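Local coordinates for protein structure-specific endonuclease subunit SLX1 (Candida glabrata, PDB 4XLG) that probably acts as the catalytic subunit of the SLX1-SLX4 endonuclease, nicking the duplex of branched DNA close to its junctions with single strands during repair and recombination, at residues Thr218-Asn223 with Cys247-His252; Phe241-Ser246 with Cys282-Lys287; Cys255-Phe260 with Ile272-Pro277. The protein carries 1 engineered substitution. All coordinates share one frame; numbering follows the deposited sequence.

Contact 1: residues Thr218-Asn223 with Cys247-His252; sequences TCQFCN and CTFVSH. With ZN (zinc ion), chain C; ZN (zinc ion), chain D.
Cys219, Cys222 and His252 meet across the two segments at one zinc ion. The cysteines bind it through SG, and His252 binds it through ND1 at 2.2 Å from the zinc. Cys255, in the helix that follows His252, completes the site. The SG of Cys222 lies at the edge of the imidazole, in the ring plane. The SG of Cys219 also accepts backbone N-H bonds. One crosses from His252 N to Cys219 SG at 3.5 Å. Another, from Cys222 N, is almost perfectly straight (179°), and Phe221 N adds a weak third. Such bonds would be expected to temper the charge of a zinc-bound thiolate. With chi1 at 163° the sulfur is anti to Cys219 N and beside the carbonyl carbon, on the side of the N-H groups that follow.

One backbone bond ties the loop 218-223 to strand 250-252. It runs from Gln220 N to Val250 O at 3.0 Å, in the carbonyl plane. A water extends this link, donating to Gln220 OE1 and accepting from Val250 N. The bend of the Gln220 chain at chi2 (82°) goes with CB and CG lying along Phe249 while OE1 meets the water.

Packing lies further out. Gln220 CB sits at the edge of the Phe249 ring, 3.5 Å from Phe249 CE1, and Gln220 CG lies over the centre of one face of the Phe221 ring. Phe221 CE2 meets the Phe249 edge in plane, 3.8 Å from Phe249 CE1. Ser251 CB touches the Phe221 edge, 3.6 Å from Phe221 CE2. At the far end of 247-252, Cys247 SG binds the second zinc ion. A CxxC loop paired with a later His and Cys gives a three-cysteine, one-histidine zinc site, one of two in the SLX1-type zinc finger, a RING-related domain.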
loop_
_atom_site.group_PDB
_atom_site.type_symbol
_atom_site.label_atom_id
_atom_site.label_comp_id
_atom_site.label_asym_id
_atom_site.label_seq_id
_atom_site.Cartn_x
_atom_site.Cartn_y
_atom_site.Cartn_z
ATOM N N THR B 218 -1.185 -25.243 -15.186
ATOM C CA THR B 218 -1.231 -24.555 -16.472
ATOM C C THR B 218 -1.927 -23.206 -16.318
ATOM O O THR B 218 -2.685 -22.999 -15.356
ATOM C CB THR B 218 -1.963 -25.367 -17.542
ATOM O OG1 THR B 218 -3.263 -25.708 -17.060
ATOM C CG2 THR B 218 -1.187 -26.638 -17.898
ATOM N N CYS B 219 -1.673 -22.294 -17.255
ATOM C CA CYS B 219 -2.175 -20.924 -17.100
ATOM C C CYS B 219 -3.673 -20.930 -17.386
ATOM O O CYS B 219 -4.117 -21.455 -18.418
ATOM C CB CYS B 219 -1.435 -19.955 -18.026
ATOM S SG CYS B 219 -2.268 -18.343 -18.279
ATOM N N GLN B 220 -4.446 -20.364 -16.460
ATOM C CA GLN B 220 -5.896 -20.285 -16.631
ATOM C C GLN B 220 -6.318 -19.817 -18.035
ATOM O O GLN B 220 -7.297 -20.312 -18.565
ATOM C CB GLN B 220 -6.506 -19.349 -15.581
ATOM C CG GLN B 220 -7.992 -19.033 -15.811
ATOM C CD GLN B 220 -8.936 -20.112 -15.283
ATOM O OE1 GLN B 220 -8.541 -20.999 -14.524
ATOM N NE2 GLN B 220 -10.194 -20.029 -15.684
ATOM N N PHE B 221 -5.568 -18.880 -18.625
ATOM C CA PHE B 221 -5.944 -18.257 -19.908
ATOM C C PHE B 221 -5.215 -18.794 -21.140
ATOM O O PHE B 221 -5.860 -19.092 -22.135
ATOM C CB PHE B 221 -5.742 -16.739 -19.821
ATOM C CG PHE B 221 -6.317 -16.151 -18.579
ATOM C CD1 PHE B 221 -7.682 -15.907 -18.479
ATOM C CD2 PHE B 221 -5.517 -15.914 -17.491
ATOM C CE1 PHE B 221 -8.218 -15.412 -17.309
ATOM C CE2 PHE B 221 -6.044 -15.390 -16.305
ATOM C CZ PHE B 221 -7.393 -15.143 -16.217
ATOM N N CYS B 222 -3.889 -18.937 -21.094
ATOM C CA CYS B 222 -3.171 -19.359 -22.310
ATOM C C CYS B 222 -2.819 -20.852 -22.304
ATOM O O CYS B 222 -2.360 -21.392 -23.321
ATOM C CB CYS B 222 -1.897 -18.536 -22.491
ATOM S SG CYS B 222 -0.512 -19.096 -21.476
ATOM N N ASN B 223 -3.015 -21.503 -21.156
ATOM C CA ASN B 223 -2.884 -22.980 -21.024
ATOM C C ASN B 223 -1.454 -23.540 -21.016
ATOM O O ASN B 223 -1.264 -24.760 -20.918
ATOM C CB ASN B 223 -3.676 -23.698 -22.136
ATOM C CG ASN B 223 -5.159 -23.391 -22.082
ATOM O OD1 ASN B 223 -5.806 -23.599 -21.057
ATOM N ND2 ASN B 223 -5.699 -22.868 -23.179
ATOM N N CYS B 247 -7.744 -22.380 -3.475
ATOM C CA CYS B 247 -8.280 -22.234 -4.827
ATOM C C CYS B 247 -7.162 -22.562 -5.803
ATOM O O CYS B 247 -5.991 -22.258 -5.554
ATOM C CB CYS B 247 -8.830 -20.821 -5.084
ATOM S SG CYS B 247 -9.388 -20.537 -6.812
ATOM N N THR B 248 -7.519 -23.189 -6.915
ATOM C CA THR B 248 -6.509 -23.620 -7.859
ATOM C C THR B 248 -6.186 -22.601 -8.960
ATOM O O THR B 248 -5.367 -22.894 -9.817
ATOM C CB THR B 248 -6.925 -24.939 -8.539
ATOM O OG1 THR B 248 -8.157 -24.740 -9.253
ATOM C CG2 THR B 248 -7.099 -26.033 -7.497
ATOM N N PHE B 249 -6.823 -21.430 -8.962
ATOM C CA PHE B 249 -6.520 -20.430 -10.001
ATOM C C PHE B 249 -5.047 -20.032 -9.997
ATOM O O PHE B 249 -4.501 -19.537 -8.986
ATOM C CB PHE B 249 -7.371 -19.168 -9.850
ATOM C CG PHE B 249 -6.914 -18.037 -10.722
ATOM C CD1 PHE B 249 -6.919 -18.170 -12.107
ATOM C CD2 PHE B 249 -6.458 -16.847 -10.166
ATOM C CE1 PHE B 249 -6.476 -17.125 -12.924
ATOM C CE2 PHE B 249 -6.033 -15.801 -10.969
ATOM C CZ PHE B 249 -6.041 -15.943 -12.363
ATOM N N VAL B 250 -4.404 -20.258 -11.136
ATOM C CA VAL B 250 -3.043 -19.785 -11.350
ATOM C C VAL B 250 -2.915 -19.344 -12.815
ATOM O O VAL B 250 -3.508 -19.959 -13.689
ATOM C CB VAL B 250 -2.007 -20.885 -10.989
ATOM C CG1 VAL B 250 -2.236 -22.155 -11.809
ATOM C CG2 VAL B 250 -0.586 -20.379 -11.134
ATOM N N SER B 251 -2.166 -18.276 -13.087
ATOM C CA SER B 251 -1.965 -17.822 -14.472
ATOM C C SER B 251 -0.607 -17.107 -14.612
ATOM O O SER B 251 0.053 -16.798 -13.615
ATOM C CB SER B 251 -3.099 -16.860 -14.897
ATOM O OG SER B 251 -2.965 -15.647 -14.163
ATOM N N HIS B 252 -0.210 -16.823 -15.845
ATOM C CA HIS B 252 0.812 -15.801 -16.081
ATOM C C HIS B 252 0.270 -14.474 -15.619
ATOM O O HIS B 252 -0.902 -14.191 -15.860
ATOM C CB HIS B 252 1.183 -15.767 -17.584
ATOM C CG HIS B 252 1.873 -17.015 -18.033
ATOM N ND1 HIS B 252 1.342 -17.865 -18.975
ATOM C CD2 HIS B 252 3.031 -17.588 -17.622
ATOM C CE1 HIS B 252 2.140 -18.907 -19.129
ATOM N NE2 HIS B 252 3.169 -18.762 -18.314
HETATM ZN ZN ZN C . -0.702 -17.517 -19.725
HETATM ZN ZN ZN D . -10.018 -18.198 -6.542
HETATM O O HOH W 1 -6.135 -21.825 -13.205
#

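Contact 2: residues Phe241-Ser246 with Cys282-Lys287; sequences FCRDTS and CYTLLK. With ZN (zinc ion), chain D.
The four-cysteine zinc site of the SLX1-type finger joins these two loops. Cys242 and Cys282 bind the same zinc ion through SG, at 2.4 Å from Cys242 SG and 2.5 Å from Cys282 SG. Cys247 and Cys279 supply the other two sulfurs. Each thiolate also accepts a backbone N-H from two residues on. Asp244 N donates to Cys242 SG at 3.3 Å, and Thr284 N donates to Cys282 SG at 3.5 Å. Thr284 CG2 packs against Cys242 SG, 3.7 Å away.

In this RING-related domain the second zinc site brings the turn after strand 239-241 against the chain leading to helix 288-299. Arg243 makes the direct link beside the metal. Its chain is extended from CG to NE (chi2 172°), which brings NE to the backbone of 282-287. Arg243 NE donates to Leu285 O at 2.9 Å, with an N-H...O angle of 158°. The carbonyl oxygen lies at the guanidinium edge, in its plane, and the donor comes nearly in line with the C=O bond. Arg243 NH2 is 3.0 Å from Thr284 OG1, at the same end of the side chain. Nearer the backbone, CB and CG of Arg243 pack on Leu286. Leu286 CD2 does the touching and also lies 3.6 Å from Arg243 N.

An Asx turn shapes the far end of 241-246. Asp244 OD1 accepts from both Ser246 N and Ser246 OG, which approach from the same face of the carboxylate. Tyr208 of the long helix 176-213 bonds to Cys242 O and stacks on Phe241.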
loop_
_atom_site.group_PDB
_atom_site.type_symbol
_atom_site.label_atom_id
_atom_site.label_comp_id
_atom_site.label_asym_id
_atom_site.label_seq_id
_atom_site.Cartn_x
_atom_site.Cartn_y
_atom_site.Cartn_z
ATOM N N PHE B 241 -1.767 -15.665 -8.629
ATOM C CA PHE B 241 -2.452 -16.710 -7.875
ATOM C C PHE B 241 -3.690 -16.149 -7.215
ATOM O O PHE B 241 -3.728 -14.969 -6.874
ATOM C CB PHE B 241 -1.552 -17.297 -6.775
ATOM C CG PHE B 241 -0.248 -17.827 -7.277
ATOM C CD1 PHE B 241 0.819 -16.971 -7.513
ATOM C CD2 PHE B 241 -0.095 -19.182 -7.516
ATOM C CE1 PHE B 241 2.024 -17.466 -7.968
ATOM C CE2 PHE B 241 1.113 -19.695 -7.964
ATOM C CZ PHE B 241 2.165 -18.833 -8.199
ATOM N N CYS B 242 -4.660 -17.007 -6.947
ATOM C CA CYS B 242 -5.785 -16.586 -6.140
ATOM C C CYS B 242 -5.310 -16.349 -4.711
ATOM O O CYS B 242 -4.413 -17.059 -4.222
ATOM C CB CYS B 242 -6.905 -17.626 -6.155
ATOM S SG CYS B 242 -8.370 -17.000 -5.204
ATOM N N ARG B 243 -5.896 -15.360 -4.041
ATOM C CA ARG B 243 -5.558 -15.109 -2.644
ATOM C C ARG B 243 -5.988 -16.265 -1.755
ATOM O O ARG B 243 -5.448 -16.441 -0.676
ATOM C CB ARG B 243 -6.193 -13.808 -2.144
ATOM C CG ARG B 243 -7.700 -13.865 -1.956
ATOM C CD ARG B 243 -8.119 -12.559 -1.259
ATOM N NE ARG B 243 -9.563 -12.371 -1.140
ATOM C CZ ARG B 243 -10.281 -12.740 -0.080
ATOM N NH1 ARG B 243 -9.688 -13.338 0.953
ATOM N NH2 ARG B 243 -11.590 -12.514 -0.052
ATOM N N ASP B 244 -6.973 -17.043 -2.196
ATOM C CA ASP B 244 -7.345 -18.257 -1.483
ATOM C C ASP B 244 -6.364 -19.371 -1.905
ATOM O O ASP B 244 -6.438 -19.871 -3.033
ATOM C CB ASP B 244 -8.802 -18.630 -1.798
ATOM C CG ASP B 244 -9.261 -19.919 -1.124
ATOM O OD1 ASP B 244 -8.437 -20.667 -0.557
ATOM O OD2 ASP B 244 -10.479 -20.204 -1.198
ATOM N N THR B 245 -5.448 -19.749 -1.007
ATOM C CA THR B 245 -4.385 -20.700 -1.354
ATOM C C THR B 245 -4.930 -22.102 -1.653
ATOM O O THR B 245 -4.193 -22.968 -2.142
ATOM C CB THR B 245 -3.318 -20.818 -0.228
ATOM O OG1 THR B 245 -3.941 -21.257 0.979
ATOM C CG2 THR B 245 -2.591 -19.477 0.018
ATOM N N SER B 246 -6.192 -22.362 -1.320
ATOM C CA SER B 246 -6.751 -23.670 -1.645
ATOM C C SER B 246 -7.524 -23.594 -2.970
ATOM O O SER B 246 -7.901 -24.613 -3.535
ATOM C CB SER B 246 -7.643 -24.191 -0.519
ATOM O OG SER B 246 -8.753 -23.334 -0.352
ATOM N N CYS B 282 -13.208 -18.772 -8.477
ATOM C CA CYS B 282 -14.040 -18.788 -7.281
ATOM C C CYS B 282 -14.738 -17.441 -7.086
ATOM O O CYS B 282 -15.561 -17.291 -6.182
ATOM C CB CYS B 282 -13.196 -19.129 -6.046
ATOM S SG CYS B 282 -12.201 -17.719 -5.475
ATOM N N TYR B 283 -14.354 -16.456 -7.898
ATOM C CA TYR B 283 -15.034 -15.159 -7.975
ATOM C C TYR B 283 -14.733 -14.268 -6.793
ATOM O O TYR B 283 -15.322 -13.201 -6.660
ATOM C CB TYR B 283 -16.564 -15.348 -8.120
ATOM N N THR B 284 -13.795 -14.676 -5.946
ATOM C CA THR B 284 -13.447 -13.847 -4.804
ATOM C C THR B 284 -12.696 -12.594 -5.245
ATOM O O THR B 284 -12.001 -12.568 -6.262
ATOM C CB THR B 284 -12.602 -14.616 -3.758
ATOM O OG1 THR B 284 -12.640 -13.907 -2.514
ATOM C CG2 THR B 284 -11.155 -14.731 -4.208
ATOM N N LEU B 285 -12.881 -11.531 -4.480
ATOM C CA LEU B 285 -12.253 -10.273 -4.775
ATOM C C LEU B 285 -10.755 -10.324 -4.487
ATOM O O LEU B 285 -10.337 -10.690 -3.389
ATOM C CB LEU B 285 -12.891 -9.178 -3.941
ATOM C CG LEU B 285 -12.599 -7.799 -4.486
ATOM C CD1 LEU B 285 -13.662 -7.518 -5.552
ATOM C CD2 LEU B 285 -12.649 -6.795 -3.348
ATOM N N LEU B 286 -9.955 -9.933 -5.463
ATOM C CA LEU B 286 -8.507 -9.896 -5.285
ATOM C C LEU B 286 -8.015 -8.475 -5.085
ATOM O O LEU B 286 -8.638 -7.518 -5.553
ATOM C CB LEU B 286 -7.820 -10.517 -6.503
ATOM C CG LEU B 286 -8.306 -11.913 -6.888
ATOM C CD1 LEU B 286 -7.628 -12.311 -8.183
ATOM C CD2 LEU B 286 -7.961 -12.915 -5.786
ATOM N N LYS B 287 -6.897 -8.321 -4.387
ATOM C CA LYS B 287 -6.258 -7.014 -4.278
ATOM C C LYS B 287 -5.090 -7.055 -5.228
ATOM O O LYS B 287 -4.193 -7.887 -5.025
ATOM C CB LYS B 287 -5.767 -6.764 -2.852
ATOM C CG LYS B 287 -6.901 -6.614 -1.882
ATOM C CD LYS B 287 -6.462 -6.983 -0.481
ATOM C CE LYS B 287 -5.645 -5.939 0.176
ATOM N NZ LYS B 287 -5.825 -6.113 1.678
HETATM ZN ZN ZN D . -10.018 -18.198 -6.542
#

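Contact 3: residues Cys255-Phe260 with Ile272-Pro277; sequences CAYRYF and IIPQSP. With ZN (zinc ion), chain C.
Tyr257 and Ile272 share the polar bond of this contact. The phenol OH of Tyr257 donates to Ile272 O at 2.6 Å, a short bond. It approaches in the carbonyl plane, on a lone pair, with a C=O...O angle of 134°. The oxygen of Ile272 also lies in the plane of the Tyr257 ring, at its edge. With CG anti to the backbone N of Tyr257 (chi1 176°), the ring extends from the helix and its hydroxyl meets 272-277.

Two prolines make most of the apolar contacts. Pro274 crosses Tyr257 at about a right angle, with Pro274 CG 3.7 Å from Tyr257 CD1. Its CB is a looser neighbour of Phe260 CB. Pro277 meets Phe260 more squarely. Pro277 CB lies over the centre of one ring face, 3.4 Å from Phe260 CG. Its direction is only 10° off the ring normal, so this is a clear CH-pi contact. The Pro277 ring stands across the Phe260 side chain at about a right angle, and Pro277 CG lies near Phe260 CD2 and CE2.

Both aromatic rings are carried by helix 253-260. Phe260 N bonds to Ala256 O in that helix, and Cys255, one turn before Tyr259, binds the zinc ion of the Cys219 site through SG. Trp288, at the start of helix 288-299, packs on Tyr257, Phe260 and Pro274. An aromatic side chain of another protein chain stacks on Tyr257. The contact thus joins helix 253-260 to the loop before helix 288-299, on the side away from that zinc.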
loop_
_atom_site.group_PDB
_atom_site.type_symbol
_atom_site.label_atom_id
_atom_site.label_comp_id
_atom_site.label_asym_id
_atom_site.label_seq_id
_atom_site.Cartn_x
_atom_site.Cartn_y
_atom_site.Cartn_z
ATOM N N CYS B 255 -1.086 -12.646 -18.550
ATOM C CA CYS B 255 -2.362 -13.195 -18.989
ATOM C C CYS B 255 -3.524 -12.735 -18.098
ATOM O O CYS B 255 -4.613 -12.428 -18.599
ATOM C CB CYS B 255 -2.280 -14.721 -19.039
ATOM S SG CYS B 255 -1.127 -15.219 -20.364
ATOM N N ALA B 256 -3.297 -12.717 -16.786
ATOM C CA ALA B 256 -4.319 -12.274 -15.857
ATOM C C ALA B 256 -4.597 -10.789 -16.110
ATOM O O ALA B 256 -5.757 -10.364 -16.201
ATOM C CB ALA B 256 -3.878 -12.502 -14.423
ATOM N N TYR B 257 -3.525 -10.015 -16.261
ATOM C CA TYR B 257 -3.660 -8.578 -16.516
ATOM C C TYR B 257 -4.547 -8.317 -17.726
ATOM O O TYR B 257 -5.495 -7.509 -17.675
ATOM C CB TYR B 257 -2.276 -7.933 -16.715
ATOM C CG TYR B 257 -2.402 -6.470 -17.084
ATOM C CD1 TYR B 257 -2.627 -5.504 -16.087
ATOM C CD2 TYR B 257 -2.363 -6.059 -18.427
ATOM C CE1 TYR B 257 -2.790 -4.131 -16.434
ATOM C CE2 TYR B 257 -2.497 -4.712 -18.768
ATOM C CZ TYR B 257 -2.703 -3.758 -17.777
ATOM O OH TYR B 257 -2.878 -2.423 -18.157
ATOM N N ARG B 258 -4.219 -9.007 -18.819
ATOM C CA ARG B 258 -4.958 -8.871 -20.074
ATOM C C ARG B 258 -6.428 -9.191 -19.892
ATOM O O ARG B 258 -7.307 -8.470 -20.388
ATOM C CB ARG B 258 -4.367 -9.780 -21.143
ATOM C CG ARG B 258 -3.285 -9.133 -21.971
ATOM C CD ARG B 258 -3.785 -8.859 -23.382
ATOM N NE ARG B 258 -4.056 -10.095 -24.110
ATOM C CZ ARG B 258 -4.569 -10.136 -25.328
ATOM N NH1 ARG B 258 -4.871 -9.008 -25.957
ATOM N NH2 ARG B 258 -4.774 -11.303 -25.919
ATOM N N TYR B 259 -6.697 -10.263 -19.166
ATOM C CA TYR B 259 -8.062 -10.682 -18.955
ATOM C C TYR B 259 -8.830 -9.686 -18.094
ATOM O O TYR B 259 -9.979 -9.334 -18.407
ATOM C CB TYR B 259 -8.082 -12.079 -18.325
ATOM C CG TYR B 259 -9.472 -12.562 -17.995
ATOM C CD1 TYR B 259 -10.312 -13.054 -18.990
ATOM C CD2 TYR B 259 -9.952 -12.510 -16.683
ATOM C CE1 TYR B 259 -11.573 -13.488 -18.686
ATOM C CE2 TYR B 259 -11.224 -12.949 -16.372
ATOM C CZ TYR B 259 -12.022 -13.436 -17.374
ATOM O OH TYR B 259 -13.291 -13.870 -17.073
ATOM N N PHE B 260 -8.208 -9.244 -17.003
ATOM C CA PHE B 260 -8.876 -8.323 -16.110
ATOM C C PHE B 260 -9.146 -6.980 -16.784
ATOM O O PHE B 260 -10.137 -6.323 -16.472
ATOM C CB PHE B 260 -8.055 -8.092 -14.833
ATOM C CG PHE B 260 -7.974 -9.302 -13.947
ATOM C CD1 PHE B 260 -9.043 -10.180 -13.851
ATOM C CD2 PHE B 260 -6.828 -9.565 -13.224
ATOM C CE1 PHE B 260 -8.965 -11.303 -13.028
ATOM C CE2 PHE B 260 -6.744 -10.678 -12.403
ATOM C CZ PHE B 260 -7.804 -11.549 -12.293
ATOM N N ILE B 272 -5.026 1.862 -16.396
ATOM C CA ILE B 272 -3.839 1.010 -16.618
ATOM C C ILE B 272 -3.742 -0.142 -15.593
ATOM O O ILE B 272 -3.279 -1.238 -15.914
ATOM C CB ILE B 272 -2.531 1.874 -16.503
ATOM C CG1 ILE B 272 -2.467 2.939 -17.602
ATOM C CG2 ILE B 272 -1.304 1.020 -16.605
ATOM C CD1 ILE B 272 -1.271 3.870 -17.419
ATOM N N ILE B 273 -4.103 0.144 -14.344
ATOM C CA ILE B 273 -3.920 -0.811 -13.244
ATOM C C ILE B 273 -5.286 -1.426 -12.893
ATOM O O ILE B 273 -6.246 -0.705 -12.741
ATOM C CB ILE B 273 -3.331 -0.125 -12.008
ATOM C CG1 ILE B 273 -2.018 0.593 -12.347
ATOM C CG2 ILE B 273 -3.126 -1.135 -10.857
ATOM C CD1 ILE B 273 -1.495 1.408 -11.111
ATOM N N PRO B 274 -5.384 -2.760 -12.816
ATOM C CA PRO B 274 -6.665 -3.372 -12.442
ATOM C C PRO B 274 -7.117 -2.903 -11.066
ATOM O O PRO B 274 -6.296 -2.656 -10.188
ATOM C CB PRO B 274 -6.346 -4.877 -12.423
ATOM C CG PRO B 274 -5.123 -5.011 -13.352
ATOM C CD PRO B 274 -4.328 -3.773 -13.007
ATOM N N GLN B 275 -8.425 -2.762 -10.893
ATOM C CA GLN B 275 -8.975 -2.412 -9.581
ATOM C C GLN B 275 -9.963 -3.489 -9.180
ATOM O O GLN B 275 -10.909 -3.763 -9.911
ATOM C CB GLN B 275 -9.665 -1.039 -9.601
ATOM C CG GLN B 275 -10.159 -0.595 -8.228
ATOM C CD GLN B 275 -9.012 -0.235 -7.266
ATOM O OE1 GLN B 275 -8.355 0.782 -7.449
ATOM N NE2 GLN B 275 -8.809 -1.044 -6.228
ATOM N N SER B 276 -9.723 -4.107 -8.026
ATOM C CA SER B 276 -10.570 -5.198 -7.503
ATOM C C SER B 276 -11.028 -6.238 -8.529
ATOM O O SER B 276 -12.222 -6.464 -8.715
ATOM C CB SER B 276 -11.798 -4.609 -6.809
ATOM O OG SER B 276 -11.370 -3.669 -5.837
ATOM N N PRO B 277 -10.076 -6.864 -9.212
ATOM C CA PRO B 277 -10.478 -7.919 -10.138
ATOM C C PRO B 277 -10.941 -9.140 -9.340
ATOM O O PRO B 277 -10.548 -9.297 -8.200
ATOM C CB PRO B 277 -9.192 -8.212 -10.923
ATOM C CG PRO B 277 -8.087 -7.882 -9.928
ATOM C CD PRO B 277 -8.609 -6.692 -9.136
HETATM ZN ZN ZN C . -0.702 -17.517 -19.725
#

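Overall arrangement
All three contacts lie in the C-terminal zinc-binding domain, their centres 12 to 14 Å apart. Along the chain, contacts 1 and 2 interleave, while contact 3 comes after contact 1 and inside the loop closed by contact 2. Contacts 1 and 3 share the zinc ion with the histidine ligand, and helix 253-260 directly follows strand 250-252. Contacts 1 and 2 share the four-cysteine zinc ion and are joined by the pairing of strands 239-241 and 250-252. Between contacts 2 and 3, Leu286 N probably bonds to Pro277 O. The crossed order of ligands fits a RING-type cross-brace, which ties short helices and strands together through two zinc ions.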